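Local coordinates for protein putative branched-chain amino acid ABC transporter (Rhodospirillum rubrum ATCC 11170, PDB 3HUT) that probably binds a branched-chain amino acid or similar small ligand outside the membrane and delivers it to an ABC transporter, at residues Ala28-Asp33 and Glu268-Ala273; Val245-Ala250 and Gly343-Ile348; Val261-Ala266 and Ala273-Phe278. All blocks are in the same frame, centred on the assembly; numbering follows the deposited sequence.

From the N terminus, the chain first passes through helix 18-37, which packs on the parallel sheet of the N-terminal lobe. Contact 1 joins this helix to the end of helix 258-271 and so closes a loop of more than 230 residues, enclosing much of the second lobe. Strand 246-249 in that lobe opens contact 2, which ends at the last modelled residues, 343-348. Contact 3 is nested within this loop. It folds the turn after helix 258-271 back onto the same helix. Contact 1 crosses both others along the chain. Contacts 1 and 3 share Ala273 and touch, whereas contact 2 lies apart, its centre about 17 Å from that of contact 3.

Contact 1. Residues Ala28-Asp33 and Glu268-Ala273; sequences ARLQLD and ETLYGA
The Tyr271 ring carries Leu270 on one face, with Leu270 CG about 3.7 Å above the plane and over the ring centre. This same-helix neighbour covers the ring, while the phenol end reaches across to the helix of Ala28-Asp33. There Tyr271 OH touches the aliphatic root of Arg29, at 3.5 Å from Arg29 CG and 3.6 Å from Arg29 CB. The two side chains cross at about a right angle. The guanidinium plane is turned 58° from the ring, so the two flat groups do not stack. One face of that guanidinium meets the carboxylate of Asp33, with Asp33 CG offset toward its rim. The bond in this pair is doubtful, because the atoms are modelled too close. Tyr271 OH also has a weak hydrogen bond to the carbonyl O of Glu26, one turn back on helix 18-37.

This is a surface helix-to-helix contact in the lobe that holds the N terminus of a periplasmic-binding-protein fold. Helix 18-37 lies here between strand 46-52 and helices 277-296 and 258-271. Helix 258-271 ends at Tyr271, and Gly272 leaves helical geometry with positive phi (64°). Gly272 N still bonds to Glu268 O at 2.7 Å.

Beside the phenol, Leu30 and Leu270 form the apolar half of the contact, and no hydrogen bond joins the two segments directly. Leu30 CD1 meets Leu270 CD2 at 3.9 Å as the two side chains run alongside one another, pointing opposite ways. Leu270 has CG anti to its backbone N (chi1 178°), which carries CD2 out toward the opposite helix. Leu30 is braced further by Phe263 and Ala266 of helix 258-271 and by Tyr283 of helix 277-296.

Contact 2. Residues Val245-Ala250 and Gly343-Ile348; sequences VRLATA and GDFRVI
Two strands of the mixed sheet in the second lobe face each other here, both paired to the long strand 331-341. Leu247 of strand 246-249 meets Phe345 of strand 344-347, and Arg246 meets the last modelled residue, Ile348. The strands do not hydrogen-bond to each other. Their nearest CA atoms, those of Arg246 and Phe345, are 8.9 Å apart.

Leu247 CD2 touches Phe345 CE1 at 4.2 Å. The leucine's CA-CB bond does not aim at the other strand. Its chi1 of 64° sets CG between the backbone N and the carbonyl carbon, and the branched end is what comes nearer to the phenyl group. Phe345 also meets Tyr230 edge-to-face and packs on Ile235 of helix 232-238, while Leu247 touches Leu229 and Tyr230.

In the sheet, strand 246-249 runs antiparallel to 331-341 and parallel to 223-225. Strand 344-347 turns back antiparallel on 331-341. Both lie along the same part of that strand, around Leu338 and Val340, and their side chains meet beside it. The chain re-enters this lobe after helices of the first lobe, as in two-lobed periplasmic binding proteins.

At the second touching point, Arg246 CG lies 4.3 Å from Ile348 CD1. This is the aliphatic part of the arginine. Its chain is extended from chi2 (166°) onward and runs past the Ile348 methyl toward Tyr224. There Arg246 NH1 hydrogen-bonds to Tyr224 OH and has a long, weak ion pair with Asp137. Trp133 of helix 126-136 packs against both Arg246 and Ile348. Within the second strand, Phe345 N bonds to Asp344 OD1 at 2.7 Å. The bond is bent, at 137°, and reaches the oxygen on its anti side, tilted out of the carboxylate plane.

Contact 3. Residues Val261-Ala266 and Ala273-Phe278; sequences VEFVSA and AIPTLF
Phe263 holds its ring out from helix 258-271 with CG anti to the backbone N (chi1 160°), and this torsion carries the far end of the ring to Pro275. Its CA-CB bond does not aim at the turn, so the approach depends on the ring's reach. Phe263 CE2 meets Pro275 CB at 3.8 Å. It is also 4.0 Å from Pro275 CG, and Phe263 CZ is 3.9 Å from Pro275 CB. The two side chains pass side by side, heading opposite ways.

Val264, the next residue on the helix, takes the other part of the proline ring. Val264 CG1 is 4.3 Å from Pro275 CD, and Val264 CA lies at the same 4.3 Å from Pro275 CG. Pro275 is thus held by two consecutive residues of one helix. Its CB lies against Phe263, its CD against Val264, and its CG touches both. Pro275 also touches Phe251 and Leu253 from the loop before this helix, and Tyr267 and Glu268 one turn further on.

The contact belongs to the connection between two successive helices. Helix 258-271 ends, the chain turns through 272-276, and helix 277-296 begins. Thr276, next to the proline, is the N-cap of that second helix, and its OG1 accepts a hydrogen bond from Ala279 N. The two helices also meet directly, since the Phe263 ring stacks with Tyr283 of helix 277-296. Phe263 also touches Leu30 of helix 18-37.

All three touching residues are buried, and no hydrogen bond crosses between the segments. The contact between turn and helix is therefore wholly apolar here, and rests on the fit of the proline ring to Phe263 and Val264 and on the exclusion of solvent.

Contact 1. Residues Ala28-Asp33 and Glu268-Ala273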
# COMPACT_ATOMS: atom_id res chain seq x y z
N ALA A 28 -10.81 9.58 -6.52
CA ALA A 28 -11.57 10.42 -5.59
C ALA A 28 -12.96 10.73 -6.13
O ALA A 28 -13.96 10.59 -5.42
CB ALA A 28 -10.82 11.72 -5.33
N ARG A 29 -13.00 11.14 -7.39
CA ARG A 29 -14.25 11.48 -8.05
C ARG A 29 -15.26 10.33 -8.01
O ARG A 29 -16.43 10.53 -7.71
CB ARG A 29 -13.95 11.88 -9.50
CG ARG A 29 -15.14 11.86 -10.46
CD ARG A 29 -16.11 13.00 -10.23
NE ARG A 29 -17.05 13.12 -11.35
CZ ARG A 29 -18.05 13.98 -11.41
NH1 ARG A 29 -18.27 14.82 -10.40
NH2 ARG A 29 -18.85 14.02 -12.47
N LEU A 30 -14.79 9.12 -8.32
CA LEU A 30 -15.67 7.95 -8.33
C LEU A 30 -16.27 7.70 -6.94
O LEU A 30 -17.48 7.52 -6.81
CB LEU A 30 -14.88 6.72 -8.77
CG LEU A 30 -15.66 5.49 -9.22
CD1 LEU A 30 -16.54 5.84 -10.41
CD2 LEU A 30 -14.69 4.38 -9.60
N GLN A 31 -15.42 7.69 -5.92
CA GLN A 31 -15.86 7.46 -4.55
C GLN A 31 -16.81 8.56 -4.05
O GLN A 31 -17.88 8.27 -3.51
CB GLN A 31 -14.63 7.39 -3.64
CG GLN A 31 -14.88 6.88 -2.22
CD GLN A 31 -15.24 5.40 -2.17
OE1 GLN A 31 -16.40 5.02 -2.33
NE2 GLN A 31 -14.22 4.56 -1.97
N LEU A 32 -16.41 9.81 -4.23
CA LEU A 32 -17.22 10.94 -3.79
C LEU A 32 -18.60 10.92 -4.45
O LEU A 32 -19.62 11.06 -3.78
CB LEU A 32 -16.52 12.26 -4.10
CG LEU A 32 -17.21 13.51 -3.55
CD1 LEU A 32 -17.18 13.47 -2.03
CD2 LEU A 32 -16.51 14.75 -4.07
N ASP A 33 -18.62 10.74 -5.77
CA ASP A 33 -19.89 10.71 -6.47
C ASP A 33 -20.80 9.62 -5.92
O ASP A 33 -21.99 9.85 -5.71
CB ASP A 33 -19.67 10.53 -7.98
CG ASP A 33 -19.16 11.79 -8.65
OD1 ASP A 33 -19.11 12.85 -7.98
OD2 ASP A 33 -18.80 11.73 -9.84
N GLU A 268 -12.28 1.36 -15.05
CA GLU A 268 -11.89 1.14 -16.44
C GLU A 268 -12.94 1.70 -17.38
O GLU A 268 -12.61 2.30 -18.41
CB GLU A 268 -11.68 -0.35 -16.70
CG GLU A 268 -10.66 -0.99 -15.78
CD GLU A 268 -10.34 -2.43 -16.16
OE1 GLU A 268 -11.29 -3.21 -16.41
OE2 GLU A 268 -9.14 -2.78 -16.18
N THR A 269 -14.20 1.52 -17.03
CA THR A 269 -15.30 2.00 -17.85
C THR A 269 -15.29 3.53 -17.96
O THR A 269 -15.43 4.09 -19.04
CB THR A 269 -16.66 1.57 -17.26
OG1 THR A 269 -16.79 0.15 -17.39
CG2 THR A 269 -17.81 2.25 -17.98
N LEU A 270 -15.12 4.18 -16.82
CA LEU A 270 -15.12 5.64 -16.78
C LEU A 270 -13.83 6.30 -17.25
O LEU A 270 -13.89 7.34 -17.92
CB LEU A 270 -15.43 6.10 -15.35
CG LEU A 270 -15.43 7.61 -15.09
CD1 LEU A 270 -16.42 8.29 -16.01
CD2 LEU A 270 -15.79 7.86 -13.63
N TYR A 271 -12.69 5.71 -16.94
CA TYR A 271 -11.40 6.30 -17.30
C TYR A 271 -10.64 5.64 -18.45
O TYR A 271 -9.61 6.17 -18.90
CB TYR A 271 -10.52 6.37 -16.05
CG TYR A 271 -11.17 7.19 -14.96
CD1 TYR A 271 -11.44 8.54 -15.15
CD2 TYR A 271 -11.55 6.61 -13.75
CE1 TYR A 271 -12.09 9.30 -14.18
CE2 TYR A 271 -12.20 7.36 -12.76
CZ TYR A 271 -12.46 8.70 -12.99
OH TYR A 271 -13.11 9.45 -12.03
N GLY A 272 -11.14 4.51 -18.92
CA GLY A 272 -10.50 3.83 -20.03
C GLY A 272 -9.10 3.30 -19.77
O GLY A 272 -8.31 3.15 -20.71
N ALA A 273 -8.78 3.02 -18.51
CA ALA A 273 -7.46 2.50 -18.17
C ALA A 273 -7.55 1.64 -16.91
O ALA A 273 -8.46 1.82 -16.11
CB ALA A 273 -6.48 3.65 -17.96

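Contact 2. Residues Val245-Ala250 and Gly343-Ile348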
# COMPACT_ATOMS: atom_id res chain seq x y z
N VAL A 245 5.37 -19.06 -8.32
CA VAL A 245 5.80 -18.07 -7.33
C VAL A 245 4.58 -17.57 -6.56
O VAL A 245 3.51 -17.33 -7.14
CB VAL A 245 6.53 -16.87 -7.99
CG1 VAL A 245 6.84 -15.80 -6.95
CG2 VAL A 245 7.83 -17.34 -8.64
N ARG A 246 4.72 -17.44 -5.25
CA ARG A 246 3.63 -16.97 -4.40
C ARG A 246 3.94 -15.61 -3.82
O ARG A 246 5.09 -15.28 -3.55
CB ARG A 246 3.37 -17.97 -3.28
CG ARG A 246 2.62 -19.20 -3.74
CD ARG A 246 2.67 -20.30 -2.71
NE ARG A 246 1.91 -21.46 -3.14
CZ ARG A 246 1.88 -22.63 -2.51
NH1 ARG A 246 2.59 -22.80 -1.39
NH2 ARG A 246 1.16 -23.63 -2.99
N LEU A 247 2.90 -14.81 -3.64
CA LEU A 247 3.05 -13.48 -3.06
C LEU A 247 1.69 -12.99 -2.56
O LEU A 247 0.65 -13.48 -2.99
CB LEU A 247 3.59 -12.49 -4.11
CG LEU A 247 2.79 -12.14 -5.37
CD1 LEU A 247 1.44 -11.53 -5.01
CD2 LEU A 247 3.58 -11.13 -6.20
N ALA A 248 1.73 -12.03 -1.65
CA ALA A 248 0.50 -11.45 -1.12
C ALA A 248 0.52 -9.96 -1.44
O ALA A 248 1.58 -9.35 -1.47
CB ALA A 248 0.43 -11.66 0.40
N THR A 249 -0.65 -9.39 -1.69
CA THR A 249 -0.74 -7.97 -1.99
C THR A 249 -2.08 -7.43 -1.51
O THR A 249 -3.03 -8.19 -1.30
CB THR A 249 -0.59 -7.71 -3.50
OG1 THR A 249 -0.45 -6.30 -3.72
CG2 THR A 249 -1.81 -8.21 -4.27
N ALA A 250 -2.16 -6.12 -1.33
CA ALA A 250 -3.38 -5.47 -0.86
C ALA A 250 -4.42 -5.40 -1.98
O ALA A 250 -5.49 -5.98 -1.88
CB ALA A 250 -3.06 -4.07 -0.35
N GLY A 343 0.58 -18.28 -16.64
CA GLY A 343 0.73 -16.92 -17.14
C GLY A 343 -0.02 -15.77 -16.50
O GLY A 343 -0.12 -14.70 -17.10
N ASP A 344 -0.57 -15.96 -15.30
CA ASP A 344 -1.26 -14.87 -14.63
C ASP A 344 -1.34 -15.14 -13.14
O ASP A 344 -1.15 -16.27 -12.69
CB ASP A 344 -2.68 -14.69 -15.19
CG ASP A 344 -3.21 -13.27 -15.02
OD1 ASP A 344 -2.62 -12.48 -14.24
OD2 ASP A 344 -4.22 -12.94 -15.67
N PHE A 345 -1.59 -14.08 -12.38
CA PHE A 345 -1.70 -14.20 -10.93
C PHE A 345 -3.08 -14.78 -10.60
O PHE A 345 -4.10 -14.32 -11.11
CB PHE A 345 -1.54 -12.83 -10.28
CG PHE A 345 -0.20 -12.20 -10.55
CD1 PHE A 345 0.93 -12.59 -9.83
CD2 PHE A 345 -0.06 -11.22 -11.53
CE1 PHE A 345 2.17 -12.02 -10.08
CE2 PHE A 345 1.18 -10.65 -11.80
CZ PHE A 345 2.29 -11.05 -11.07
N ARG A 346 -3.09 -15.80 -9.74
CA ARG A 346 -4.33 -16.46 -9.35
C ARG A 346 -4.61 -16.29 -7.86
O ARG A 346 -3.71 -16.41 -7.04
CB ARG A 346 -4.26 -17.95 -9.69
CG ARG A 346 -4.06 -18.26 -11.17
CD ARG A 346 -5.21 -17.70 -12.00
NE ARG A 346 -5.20 -18.14 -13.39
CZ ARG A 346 -4.24 -17.87 -14.26
NH1 ARG A 346 -3.20 -17.15 -13.88
NH2 ARG A 346 -4.32 -18.30 -15.51
N VAL A 347 -5.86 -16.01 -7.52
CA VAL A 347 -6.22 -15.87 -6.12
C VAL A 347 -6.27 -17.29 -5.55
O VAL A 347 -7.04 -18.14 -6.02
CB VAL A 347 -7.60 -15.19 -5.95
CG1 VAL A 347 -7.95 -15.09 -4.47
CG2 VAL A 347 -7.57 -13.81 -6.58
N ILE A 348 -5.43 -17.56 -4.55
CA ILE A 348 -5.37 -18.88 -3.93
C ILE A 348 -6.64 -19.22 -3.16
O ILE A 348 -7.18 -20.34 -3.37
CB ILE A 348 -4.16 -18.97 -2.97
CG1 ILE A 348 -2.86 -18.86 -3.77
CG2 ILE A 348 -4.19 -20.29 -2.21
CD1 ILE A 348 -1.61 -18.84 -2.92

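Contact 3. Residues Val261-Ala266 and Ala273-Phe278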
# COMPACT_ATOMS: atom_id res chain seq x y z
N VAL A 261 -13.68 -5.99 -7.94
CA VAL A 261 -13.96 -5.87 -9.37
C VAL A 261 -14.95 -4.77 -9.71
O VAL A 261 -14.89 -4.20 -10.80
CB VAL A 261 -14.48 -7.20 -9.98
CG1 VAL A 261 -14.73 -7.04 -11.48
CG2 VAL A 261 -13.49 -8.32 -9.71
N GLU A 262 -15.85 -4.46 -8.79
CA GLU A 262 -16.82 -3.40 -9.03
C GLU A 262 -16.08 -2.08 -9.19
O GLU A 262 -16.45 -1.24 -10.02
CB GLU A 262 -17.81 -3.30 -7.87
CG GLU A 262 -18.94 -2.32 -8.11
CD GLU A 262 -19.76 -2.66 -9.35
OE1 GLU A 262 -19.51 -3.72 -9.96
OE2 GLU A 262 -20.65 -1.86 -9.71
N PHE A 263 -15.03 -1.90 -8.40
CA PHE A 263 -14.22 -0.69 -8.50
C PHE A 263 -13.41 -0.77 -9.79
O PHE A 263 -13.34 0.19 -10.55
CB PHE A 263 -13.25 -0.60 -7.32
CG PHE A 263 -12.08 0.32 -7.56
CD1 PHE A 263 -12.27 1.69 -7.70
CD2 PHE A 263 -10.78 -0.19 -7.67
CE1 PHE A 263 -11.19 2.55 -7.94
CE2 PHE A 263 -9.70 0.65 -7.90
CZ PHE A 263 -9.90 2.02 -8.04
N VAL A 264 -12.79 -1.92 -10.02
CA VAL A 264 -11.98 -2.13 -11.21
C VAL A 264 -12.81 -1.87 -12.46
O VAL A 264 -12.37 -1.16 -13.37
CB VAL A 264 -11.39 -3.56 -11.25
CG1 VAL A 264 -10.61 -3.77 -12.55
CG2 VAL A 264 -10.48 -3.77 -10.06
N SER A 265 -14.01 -2.43 -12.50
CA SER A 265 -14.93 -2.27 -13.63
C SER A 265 -15.37 -0.82 -13.81
O SER A 265 -15.30 -0.27 -14.91
CB SER A 265 -16.17 -3.16 -13.43
OG SER A 265 -17.12 -2.96 -14.46
N ALA A 266 -15.83 -0.20 -12.72
CA ALA A 266 -16.28 1.19 -12.76
C ALA A 266 -15.17 2.11 -13.24
O ALA A 266 -15.40 3.01 -14.05
CB ALA A 266 -16.75 1.63 -11.38
N ALA A 273 -8.78 3.02 -18.51
CA ALA A 273 -7.46 2.50 -18.17
C ALA A 273 -7.55 1.64 -16.91
O ALA A 273 -8.46 1.82 -16.11
CB ALA A 273 -6.48 3.65 -17.96
N ILE A 274 -6.61 0.72 -16.75
CA ILE A 274 -6.60 -0.15 -15.58
C ILE A 274 -6.15 0.65 -14.37
O ILE A 274 -5.18 1.40 -14.44
CB ILE A 274 -5.64 -1.36 -15.77
CG1 ILE A 274 -4.23 -0.89 -16.16
CG2 ILE A 274 -6.18 -2.28 -16.86
CD1 ILE A 274 -3.32 -0.54 -14.98
N PRO A 275 -6.88 0.53 -13.24
CA PRO A 275 -6.47 1.29 -12.06
C PRO A 275 -5.18 0.72 -11.50
O PRO A 275 -4.96 -0.49 -11.54
CB PRO A 275 -7.64 1.10 -11.10
CG PRO A 275 -8.12 -0.28 -11.44
CD PRO A 275 -8.08 -0.28 -12.96
N THR A 276 -4.32 1.60 -11.00
CA THR A 276 -3.05 1.17 -10.41
C THR A 276 -3.25 1.02 -8.91
O THR A 276 -4.32 1.33 -8.38
CB THR A 276 -1.96 2.22 -10.63
OG1 THR A 276 -2.33 3.44 -9.98
CG2 THR A 276 -1.77 2.50 -12.13
N LEU A 277 -2.22 0.55 -8.22
CA LEU A 277 -2.30 0.38 -6.77
C LEU A 277 -2.46 1.75 -6.11
O LEU A 277 -3.11 1.87 -5.07
CB LEU A 277 -1.05 -0.34 -6.25
CG LEU A 277 0.28 0.40 -6.11
CD1 LEU A 277 0.34 1.12 -4.76
CD2 LEU A 277 1.42 -0.61 -6.19
N PHE A 278 -1.88 2.78 -6.71
CA PHE A 278 -1.99 4.12 -6.15
C PHE A 278 -3.43 4.62 -6.30
O PHE A 278 -3.99 5.23 -5.38
CB PHE A 278 -1.01 5.05 -6.87
CG PHE A 278 0.42 4.64 -6.68
CD1 PHE A 278 1.09 4.93 -5.49
CD2 PHE A 278 1.09 3.91 -7.65
CE1 PHE A 278 2.39 4.48 -5.27
CE2 PHE A 278 2.39 3.46 -7.45
CZ PHE A 278 3.04 3.75 -6.25